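Local atomic coordinates of endo alpha-1,4 polygalactosaminidase (PDB entry 6OJ1), a protein that hydrolyses internal alpha-1,4 linkages of galactosamine-containing polysaccharide as a fungal family GH114 glycoside hydrolase and disrupts microbial biofilms. Residues Lys237-Leu242 with Asn267-Asn272; Val204-Ala209 with Ile230-Gly235. All coordinates share one frame; numbering follows the deposited sequence.

Contact 1. Residues Lys237-Leu242 with Asn267-Asn272. With MAN (alpha-D-mannopyranose), chain B.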
loop_
_atom_site.group_PDB
_atom_site.type_symbol
_atom_site.label_atom_id
_atom_site.label_comp_id
_atom_site.label_asym_id
_atom_site.label_seq_id
_atom_site.Cartn_x
_atom_site.Cartn_y
_atom_site.Cartn_z
ATOM N N LYS A 237 12.961 -15.314 -0.016
ATOM C CA LYS A 237 13.162 -16.251 -1.110
ATOM C C LYS A 237 12.272 -17.488 -1.044
ATOM O O LYS A 237 12.375 -18.347 -1.926
ATOM C CB LYS A 237 14.633 -16.695 -1.172
ATOM N N THR A 238 11.409 -17.606 -0.038
ATOM C CA THR A 238 10.554 -18.774 0.146
ATOM C C THR A 238 9.101 -18.322 0.116
ATOM O O THR A 238 8.697 -17.478 0.923
ATOM C CB THR A 238 10.865 -19.481 1.468
ATOM O OG1 THR A 238 12.218 -19.949 1.449
ATOM C CG2 THR A 238 9.920 -20.663 1.691
ATOM N N ASN A 239 8.324 -18.882 -0.809
ATOM C CA ASN A 239 6.889 -18.644 -0.892
ATOM C C ASN A 239 6.207 -19.994 -1.000
ATOM O O ASN A 239 6.509 -20.765 -1.919
ATOM C CB ASN A 239 6.533 -17.778 -2.106
ATOM C CG ASN A 239 7.303 -16.479 -2.138
ATOM O OD1 ASN A 239 7.015 -15.570 -1.375
ATOM N ND2 ASN A 239 8.279 -16.381 -3.033
ATOM N N ASN A 240 5.300 -20.287 -0.071
ATOM C CA ASN A 240 4.566 -21.547 -0.124
ATOM C C ASN A 240 3.318 -21.424 0.746
ATOM O O ASN A 240 3.086 -20.406 1.399
ATOM C CB ASN A 240 5.449 -22.731 0.290
ATOM C CG ASN A 240 5.998 -22.601 1.699
ATOM O OD1 ASN A 240 5.287 -22.233 2.630
ATOM N ND2 ASN A 240 7.276 -22.913 1.859
ATOM N N ASP A 241 2.495 -22.472 0.730
ATOM C CA ASP A 241 1.235 -22.460 1.459
ATOM C C ASP A 241 1.350 -23.146 2.817
ATOM O O ASP A 241 0.331 -23.502 3.419
ATOM C CB ASP A 241 0.131 -23.117 0.618
ATOM C CG ASP A 241 -0.246 -22.293 -0.601
ATOM O OD1 ASP A 241 0.093 -21.086 -0.642
ATOM O OD2 ASP A 241 -0.883 -22.853 -1.521
ATOM N N LEU A 242 2.570 -23.348 3.302
ATOM C CA LEU A 242 2.788 -24.007 4.577
ATOM C C LEU A 242 2.973 -22.968 5.678
ATOM O O LEU A 242 3.167 -21.783 5.424
ATOM C CB LEU A 242 3.993 -24.941 4.489
ATOM C CG LEU A 242 3.722 -26.126 3.561
ATOM C CD1 LEU A 242 4.989 -26.906 3.282
ATOM C CD2 LEU A 242 2.662 -27.027 4.170
ATOM N N ASN A 267 3.443 -14.575 2.493
ATOM C CA ASN A 267 4.617 -14.783 1.656
ATOM C C ASN A 267 5.101 -13.451 1.088
ATOM O O ASN A 267 4.312 -12.535 0.858
ATOM C CB ASN A 267 4.298 -15.711 0.486
ATOM C CG ASN A 267 3.978 -17.107 0.923
ATOM O OD1 ASN A 267 4.674 -17.689 1.754
ATOM N ND2 ASN A 267 2.921 -17.676 0.344
ATOM N N MET A 268 6.416 -13.367 0.823
ATOM C CA MET A 268 6.974 -12.147 0.234
ATOM C C MET A 268 6.382 -11.856 -1.144
ATOM O O MET A 268 6.339 -10.694 -1.570
ATOM C CB MET A 268 8.506 -12.258 0.150
ATOM C CG MET A 268 9.206 -11.036 -0.430
ATOM S SD MET A 268 9.370 -9.658 0.733
ATOM C CE MET A 268 10.535 -10.331 1.906
ATOM N N ASN A 269 5.879 -12.880 -1.844
ATOM C CA ASN A 269 5.284 -12.629 -3.151
ATOM C C ASN A 269 3.848 -12.119 -3.056
ATOM O O ASN A 269 3.264 -11.778 -4.089
ATOM C CB ASN A 269 5.362 -13.889 -4.046
ATOM C CG ASN A 269 4.472 -15.042 -3.579
ATOM O OD1 ASN A 269 3.701 -14.912 -2.628
ATOM N ND2 ASN A 269 4.564 -16.191 -4.284
ATOM N N LEU A 270 3.283 -12.050 -1.847
ATOM C CA LEU A 270 1.928 -11.541 -1.617
ATOM C C LEU A 270 0.890 -12.266 -2.483
ATOM O O LEU A 270 -0.028 -11.658 -3.041
ATOM C CB LEU A 270 1.879 -10.022 -1.814
ATOM C CG LEU A 270 2.655 -9.251 -0.733
ATOM C CD1 LEU A 270 2.687 -7.731 -1.106
ATOM C CD2 LEU A 270 2.049 -9.479 0.654
ATOM N N ASN A 271 1.018 -13.592 -2.572
ATOM C CA ASN A 271 -0.029 -14.405 -3.185
ATOM C C ASN A 271 -1.163 -14.636 -2.177
ATOM O O ASN A 271 -1.250 -13.916 -1.178
ATOM C CB ASN A 271 0.568 -15.713 -3.735
ATOM C CG ASN A 271 1.150 -16.628 -2.642
ATOM O OD1 ASN A 271 1.052 -16.345 -1.448
ATOM N ND2 ASN A 271 1.733 -17.753 -3.067
ATOM N N ASN A 272 -2.052 -15.616 -2.415
ATOM C CA ASN A 272 -3.240 -15.760 -1.565
ATOM C C ASN A 272 -2.886 -16.107 -0.116
ATOM O O ASN A 272 -3.576 -15.668 0.818
ATOM C CB ASN A 272 -4.177 -16.856 -2.109
ATOM C CG ASN A 272 -5.094 -16.370 -3.252
ATOM O OD1 ASN A 272 -5.598 -15.251 -3.239
ATOM N ND2 ASN A 272 -5.340 -17.256 -4.223
HETATM C C1 MAN B . 5.550 -19.373 -8.261
HETATM C C2 MAN B . 5.442 -17.918 -7.719
HETATM C C3 MAN B . 6.730 -17.512 -6.989
HETATM C C4 MAN B . 7.138 -18.586 -5.943
HETATM C C5 MAN B . 7.236 -19.970 -6.632
HETATM C C6 MAN B . 7.561 -21.105 -5.677
HETATM O O2 MAN B . 4.398 -17.801 -6.753
HETATM O O3 MAN B . 6.607 -16.215 -6.389
HETATM O O4 MAN B . 8.391 -18.257 -5.342
HETATM O O5 MAN B . 5.969 -20.285 -7.262
HETATM O O6 MAN B . 7.694 -22.299 -6.449
HETATM O O HOH W 1 8.230 -15.202 2.213
HETATM O O HOH W 2 2.189 -20.311 -1.878
#
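Two first torsions bring the amides of Asn-239 and Asn-269 face to face: CG of Asn-239 lies beside its own backbone N (chi1 -54°), whereas CG of Asn-269 sits between backbone N and carbonyl carbon (chi1 69°). The two amides run antiparallel and stack, their planes 6° apart, with CG of Asn-239 lying 3.5 Å from CG of Asn-269. OD1 of Asn-239 accepts the backbone N of Asn-269 at 3.0 Å, from above its carbonyl plane. The two ND2 groups are left for an alpha-mannose of a glycan attached to the protein: Asn-239 ND2 donates to O4 at 3.0 Å and Asn-269 ND2 to O3 at 2.9 Å, the latter nearly straight. The sugar thus bridges both loops.

Deeper in, the buried amide of Asn-267 reads the backbone of Asn-240. ND2 of Asn-267 spends both hydrogens in the amide plane, on Asn-240 O (2.9 Å) and Asn-271 OD1 (2.9 Å), which fixes the rotation of the group; OD1 of Asn-267 takes Asn-240 N and also Lys-234 NZ. One water joins Thr-238 O to Met-268 N, and another joins Asp-241 OD1 to Asn-271 ND2. A type I turn from Asn-267 to Leu-270, overlapped by an Asx turn in which Asn-269 OD1 accepts Asn-271 N, shapes the second loop.

The contact ties the loop between strand 227-231 and helix 246-253 to the loop linking strands 261-266 and 274-275, with Leu-270 resting on Ile-44 of strand 42-45.

Contact 2. Residues Val204-Ala209 with Ile230-Gly235; sequences VNEQCA and IEYPKG. With K (potassium ion), chain H.
The hydroxyl of Tyr-232 donates to Glu-206 OE2 at 2.7 Å, meeting the lone pair that faces away from the other carboxylate oxygen, with the carboxylate in turn at the edge of the ring. OE1 of Glu-206 reaches a potassium ion at a rather long 3.2 Å. Five waters lie around the ion, one at a long distance, and two of them also donate to OE2, so the carboxylate is held both directly and through water. The Gln-207 amide stands nearly perpendicular to the Tyr-232 ring, 79° between planes, with its CD at the ring edge, 3.7 Å from CD2 of Tyr-232; its NE2 is taken by Gln-210.

On the other flank, a bend at chi2 (-75°) folds the carboxylate of Glu-231 back over the loop that follows Glu-206. OE2 of Glu-231 accepts Ala-209 N at 2.9 Å on the syn side, somewhat out of the carboxylate plane, and it also receives His-229 NE2, so a buried oxygen has two donors.

Behind these side chains stands a parallel strand pairing. Ile-230 N bonds to Asn-205 O at 2.8 Å and Ile-230 O receives Gln-207 N at 2.8 Å, placing Glu-206 alongside Ile-230 on one face of the sheet. Gln-207 then adopts a left-handed conformation (phi 68°) as the chain leaves the strand. OD1 of Asn-205 accepts Cys-208 N at 3.0 Å in the carbonyl plane, on a lone pair, an Asx motif that holds the bend, while the Cys-208–Cys-214 disulfide secures it to helix 214-217.

Glu-206 sits at the C-terminal end of its strand, where barrels of this kind carry their active sites. Strands 202-206 and 227-231 are neighbours in the (beta/alpha)-barrel, between strands 183-187 and 261-266.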
loop_
_atom_site.group_PDB
_atom_site.type_symbol
_atom_site.label_atom_id
_atom_site.label_comp_id
_atom_site.label_asym_id
_atom_site.label_seq_id
_atom_site.Cartn_x
_atom_site.Cartn_y
_atom_site.Cartn_z
ATOM N N VAL A 204 -0.221 1.390 5.645
ATOM C CA VAL A 204 0.186 0.028 5.304
ATOM C C VAL A 204 1.653 -0.083 5.687
ATOM O O VAL A 204 2.490 0.676 5.176
ATOM C CB VAL A 204 -0.025 -0.303 3.816
ATOM C CG1 VAL A 204 0.598 -1.670 3.502
ATOM C CG2 VAL A 204 -1.519 -0.327 3.453
ATOM N N ASN A 205 1.968 -0.998 6.609
ATOM C CA ASN A 205 3.334 -1.176 7.074
ATOM C C ASN A 205 3.837 -2.571 6.757
ATOM O O ASN A 205 3.122 -3.562 6.957
ATOM C CB ASN A 205 3.461 -0.957 8.571
ATOM C CG ASN A 205 4.830 -1.333 9.069
ATOM O OD1 ASN A 205 5.051 -2.456 9.500
ATOM N ND2 ASN A 205 5.786 -0.417 8.930
ATOM N N GLU A 206 5.081 -2.649 6.299
ATOM C CA GLU A 206 5.786 -3.922 6.182
ATOM C C GLU A 206 6.883 -4.004 7.236
ATOM O O GLU A 206 7.748 -3.126 7.307
ATOM C CB GLU A 206 6.389 -4.081 4.792
ATOM C CG GLU A 206 5.350 -4.247 3.701
ATOM C CD GLU A 206 5.958 -4.085 2.339
ATOM O OE1 GLU A 206 6.540 -3.008 2.076
ATOM O OE2 GLU A 206 5.868 -5.036 1.536
ATOM N N GLN A 207 6.848 -5.061 8.046
ATOM C CA GLN A 207 8.000 -5.528 8.815
ATOM C C GLN A 207 8.448 -4.592 9.928
ATOM O O GLN A 207 9.613 -4.654 10.335
ATOM C CB GLN A 207 9.193 -5.792 7.892
ATOM C CG GLN A 207 8.926 -6.872 6.851
ATOM C CD GLN A 207 9.936 -6.835 5.733
ATOM O OE1 GLN A 207 9.804 -6.056 4.790
ATOM N NE2 GLN A 207 10.951 -7.672 5.831
ATOM N N CYS A 208 7.578 -3.741 10.474
ATOM C CA CYS A 208 8.040 -2.916 11.588
ATOM C C CYS A 208 8.476 -3.766 12.776
ATOM O O CYS A 208 9.359 -3.360 13.540
ATOM C CB CYS A 208 6.958 -1.925 12.021
ATOM S SG CYS A 208 5.465 -2.649 12.763
ATOM N N ALA A 209 7.881 -4.954 12.940
ATOM C CA ALA A 209 8.258 -5.810 14.062
ATOM C C ALA A 209 9.678 -6.327 13.895
ATOM O O ALA A 209 10.436 -6.416 14.868
ATOM C CB ALA A 209 7.271 -6.970 14.192
ATOM N N ILE A 230 2.016 -6.036 7.640
ATOM C CA ILE A 230 2.491 -7.266 7.002
ATOM C C ILE A 230 3.817 -7.676 7.623
ATOM O O ILE A 230 4.706 -6.838 7.807
ATOM C CB ILE A 230 2.679 -7.083 5.481
ATOM C CG1 ILE A 230 1.472 -6.424 4.829
ATOM C CG2 ILE A 230 2.976 -8.424 4.814
ATOM C CD1 ILE A 230 1.748 -6.021 3.374
ATOM N N GLU A 231 3.966 -8.971 7.927
ATOM C CA GLU A 231 5.270 -9.540 8.237
ATOM C C GLU A 231 5.519 -10.725 7.316
ATOM O O GLU A 231 4.578 -11.392 6.872
ATOM C CB GLU A 231 5.393 -9.981 9.705
ATOM C CG GLU A 231 5.288 -8.819 10.727
ATOM C CD GLU A 231 6.541 -7.953 10.803
ATOM O OE1 GLU A 231 7.649 -8.466 10.538
ATOM O OE2 GLU A 231 6.416 -6.753 11.147
ATOM N N TYR A 232 6.798 -10.976 7.031
ATOM C CA TYR A 232 7.225 -11.983 6.060
ATOM C C TYR A 232 8.171 -12.960 6.748
ATOM O O TYR A 232 9.381 -12.960 6.484
ATOM C CB TYR A 232 7.925 -11.343 4.864
ATOM C CG TYR A 232 7.124 -10.328 4.072
ATOM C CD1 TYR A 232 6.033 -10.712 3.304
ATOM C CD2 TYR A 232 7.491 -8.988 4.069
ATOM C CE1 TYR A 232 5.312 -9.776 2.560
ATOM C CE2 TYR A 232 6.791 -8.048 3.333
ATOM C CZ TYR A 232 5.699 -8.443 2.581
ATOM O OH TYR A 232 4.988 -7.521 1.837
ATOM N N PRO A 233 7.655 -13.821 7.624
ATOM C CA PRO A 233 8.557 -14.637 8.457
ATOM C C PRO A 233 9.327 -15.707 7.693
ATOM O O PRO A 233 10.353 -16.176 8.202
ATOM C CB PRO A 233 7.610 -15.256 9.494
ATOM C CG PRO A 233 6.284 -15.229 8.861
ATOM C CD PRO A 233 6.240 -14.005 7.983
ATOM N N LYS A 234 8.875 -16.120 6.506
ATOM C CA LYS A 234 9.617 -17.110 5.727
ATOM C C LYS A 234 10.803 -16.507 4.988
ATOM O O LYS A 234 11.586 -17.249 4.388
ATOM C CB LYS A 234 8.696 -17.809 4.713
ATOM C CG LYS A 234 7.470 -18.498 5.319
ATOM C CD LYS A 234 6.531 -19.074 4.240
ATOM C CE LYS A 234 5.126 -19.291 4.791
ATOM N NZ LYS A 234 4.135 -19.676 3.706
ATOM N N GLY A 235 10.956 -15.190 5.009
ATOM C CA GLY A 235 12.089 -14.574 4.352
ATOM C C GLY A 235 11.770 -14.165 2.931
ATOM O O GLY A 235 10.636 -14.257 2.455
HETATM K K K H . 8.281 -3.474 -0.549
HETATM O O HOH W 3 4.998 -4.075 -0.873
HETATM O O HOH W 4 8.216 -6.161 0.010
HETATM O O HOH W 5 6.707 -3.175 -3.088
HETATM O O HOH W 6 10.280 -1.575 -0.501
HETATM O O HOH W 7 7.345 -0.911 -0.778
#

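How the contacts relate
Lys-234 is the joint between the two contacts, whose centres are about 12 Å apart. From within the turn after strand 227-231, Lys-234 extends its NZ into contact 1, where it lies 2.8 Å from Asn-267 OD1, 3.0 Å from Asn-240 OD1 and 2.9 Å from Leu-242 O; a cation-pi interaction with Trp-273 adds to this grip. The Tyr-232 ring also packs on the second loop of contact 1, CE1 being 3.4 Å from Asn-267 O. Contact 1 runs from the glycan at the surface, where Asn-239 and Asn-269 hold the mannose, toward the ion site of contact 2: the Met-268 side chain comes within about 6 Å of the potassium ion, nearest atoms considered.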